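Local coordinates for protein Azi13 (Streptomyces sahachiroi, PDB 5HMC) that probably hydrolyses aryl-CoA thioesters, as a member of the PaaI family of hotdog-fold thioesterases, and binds 5-methylnaphthalene-1-carboxylic acid, at residues A[18-23]-A[57-62]. Numbering follows the deposited sequence.
Sequences LGLQFE and ESVASA. With 5NE (5-methylnaphthalene-1-carboxylic acid), chain B.
Leu20 and Phe22 face one side of helix 49-68: Leu20 CA lies 8.6 Å from Ser58 CA and Phe22 CA 8.4 Å from Val59 CA. No hydrogen bond crosses between 18-23 and 57-62; side chains of 18-23 span the gap to reach the helix. A Schellman motif with Gly19 at positive phi ends helix 13-18 and leads into the strand. The Phe22 ring presents its edge to the helix backbone, CE2 lying 4.1 Å from Val59 CA, and CE2 also meets Ala62 CB at 4.0 Å. With Leu20 CG anti to its carbonyl carbon (chi1 -69°), CD1 presses tightly on Ser58 CB at 3.5 Å. Leu18 CD1 touches Ser58 OG, whose polar partners are Ala54 O and His48 NE2 of the second subunit. On another helix face, Glu57 OE2 lies 2.7 Å from ligand O1N, while Ser61 CB packs 3.4 Å from naphthalene C1E. Replacing Glu57 by an alanine is likely to cost O1N this close oxygen and Asn79 ND2 its carboxylate acceptor. As in hotdog folds, the long helix lies against a curved antiparallel sheet (Val59 on Ala30, Ala60 on Val127), with 18-23 covering one flank and the ligand site another.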
loop_
_atom_site.group_PDB
_atom_site.type_symbol
_atom_site.label_atom_id
_atom_site.label_comp_id
_atom_site.label_asym_id
_atom_site.label_seq_id
_atom_site.Cartn_x
_atom_site.Cartn_y
_atom_site.Cartn_z
ATOM N N LEU A 18 -20.468 -12.955 0.339
ATOM C CA LEU A 18 -19.585 -12.806 1.486
ATOM C C LEU A 18 -20.318 -13.025 2.797
ATOM O O LEU A 18 -19.683 -13.350 3.802
ATOM C CB LEU A 18 -18.940 -11.422 1.481
ATOM C CG LEU A 18 -17.908 -11.202 0.375
ATOM C CD1 LEU A 18 -17.395 -9.771 0.400
ATOM C CD2 LEU A 18 -16.748 -12.195 0.460
ATOM N N GLY A 19 -21.638 -12.862 2.814
ATOM C CA GLY A 19 -22.373 -12.998 4.050
ATOM C C GLY A 19 -22.361 -11.771 4.926
ATOM O O GLY A 19 -22.628 -11.876 6.128
ATOM N N LEU A 20 -22.057 -10.604 4.369
ATOM C CA LEU A 20 -22.047 -9.400 5.182
ATOM C C LEU A 20 -23.470 -9.004 5.538
ATOM O O LEU A 20 -24.390 -9.130 4.731
ATOM C CB LEU A 20 -21.356 -8.255 4.451
ATOM C CG LEU A 20 -19.853 -8.398 4.253
ATOM C CD1 LEU A 20 -19.330 -7.254 3.425
ATOM C CD2 LEU A 20 -19.165 -8.414 5.600
ATOM N N GLN A 21 -23.650 -8.534 6.763
ATOM C CA GLN A 21 -24.941 -8.059 7.236
ATOM C C GLN A 21 -24.686 -6.714 7.884
ATOM O O GLN A 21 -23.982 -6.632 8.896
ATOM C CB GLN A 21 -25.573 -9.049 8.210
ATOM C CG GLN A 21 -25.727 -10.429 7.597
ATOM C CD GLN A 21 -26.767 -11.270 8.292
ATOM O OE1 GLN A 21 -26.465 -11.981 9.252
ATOM N NE2 GLN A 21 -28.008 -11.200 7.809
ATOM N N PHE A 22 -25.237 -5.665 7.290
ATOM C CA PHE A 22 -24.908 -4.308 7.681
ATOM C C PHE A 22 -25.819 -3.847 8.803
ATOM O O PHE A 22 -27.044 -3.925 8.695
ATOM C CB PHE A 22 -25.014 -3.371 6.485
ATOM C CG PHE A 22 -23.827 -3.424 5.585
ATOM C CD1 PHE A 22 -23.670 -4.461 4.692
ATOM C CD2 PHE A 22 -22.857 -2.445 5.643
ATOM C CE1 PHE A 22 -22.560 -4.523 3.871
ATOM C CE2 PHE A 22 -21.754 -2.495 4.815
ATOM C CZ PHE A 22 -21.610 -3.534 3.925
ATOM N N GLU A 23 -25.209 -3.387 9.886
ATOM C CA GLU A 23 -25.944 -2.721 10.944
ATOM C C GLU A 23 -26.112 -1.238 10.655
ATOM O O GLU A 23 -27.065 -0.618 11.142
ATOM C CB GLU A 23 -25.222 -2.935 12.285
ATOM C CG GLU A 23 -25.724 -2.049 13.428
ATOM C CD GLU A 23 -24.601 -1.549 14.328
ATOM O OE1 GLU A 23 -23.860 -2.402 14.869
ATOM O OE2 GLU A 23 -24.456 -0.308 14.486
ATOM N N GLU A 57 -13.271 -3.837 1.064
ATOM C CA GLU A 57 -13.787 -3.092 -0.078
ATOM C C GLU A 57 -15.285 -2.848 0.066
ATOM O O GLU A 57 -15.782 -1.748 -0.230
ATOM C CB GLU A 57 -13.487 -3.858 -1.369
ATOM C CG GLU A 57 -13.858 -3.098 -2.634
ATOM C CD GLU A 57 -12.719 -2.238 -3.128
ATOM O OE1 GLU A 57 -11.576 -2.458 -2.654
ATOM O OE2 GLU A 57 -12.962 -1.357 -3.986
ATOM N N SER A 58 -16.017 -3.861 0.539
ATOM C CA SER A 58 -17.473 -3.769 0.600
ATOM C C SER A 58 -17.918 -2.701 1.593
ATOM O O SER A 58 -18.792 -1.873 1.292
ATOM C CB SER A 58 -18.062 -5.130 0.985
ATOM O OG SER A 58 -17.704 -6.149 0.075
ATOM N N VAL A 59 -17.338 -2.716 2.793
ATOM C CA VAL A 59 -17.834 -1.847 3.848
ATOM C C VAL A 59 -17.429 -0.408 3.579
ATOM O O VAL A 59 -18.199 0.527 3.842
ATOM C CB VAL A 59 -17.344 -2.364 5.218
ATOM C CG1 VAL A 59 -17.917 -1.541 6.346
ATOM C CG2 VAL A 59 -17.749 -3.827 5.394
ATOM N N ALA A 60 -16.245 -0.197 3.009
ATOM C CA ALA A 60 -15.827 1.161 2.688
ATOM C C ALA A 60 -16.625 1.734 1.513
ATOM O O ALA A 60 -17.074 2.886 1.565
ATOM C CB ALA A 60 -14.329 1.182 2.387
ATOM N N SER A 61 -16.806 0.955 0.442
ATOM C CA SER A 61 -17.505 1.483 -0.729
ATOM C C SER A 61 -18.957 1.783 -0.410
ATOM O O SER A 61 -19.518 2.755 -0.924
ATOM C CB SER A 61 -17.437 0.503 -1.897
ATOM O OG SER A 61 -16.108 0.343 -2.361
ATOM N N ALA A 62 -19.586 0.946 0.417
ATOM C CA ALA A 62 -20.942 1.230 0.875
ATOM C C ALA A 62 -21.009 2.591 1.553
ATOM O O ALA A 62 -21.889 3.408 1.251
ATOM C CB ALA A 62 -21.418 0.139 1.841
HETATM O O1N 5NE B . -15.501 -0.995 -4.936
HETATM C C1L 5NE B . -16.236 -1.964 -5.228
HETATM O O1M 5NE B . -15.868 -2.884 -5.979
HETATM C C1J 5NE B . -17.585 -1.990 -4.586
HETATM C C1E 5NE B . -18.534 -0.872 -4.773
HETATM C C1F 5NE B . -18.264 0.246 -5.560
HETATM C C1A 5NE B . -19.221 1.258 -5.687
HETATM C C1I 5NE B . -17.951 -3.054 -3.763
HETATM C C1H 5NE B . -19.192 -3.091 -3.119
HETATM C C1G 5NE B . -20.125 -2.069 -3.266
HETATM C C1D 5NE B . -19.823 -0.978 -4.064
HETATM C C1C 5NE B . -20.792 0.108 -4.216
HETATM C C1O 5NE B . -22.099 -0.031 -3.482
HETATM C C1B 5NE B . -20.459 1.194 -5.033
#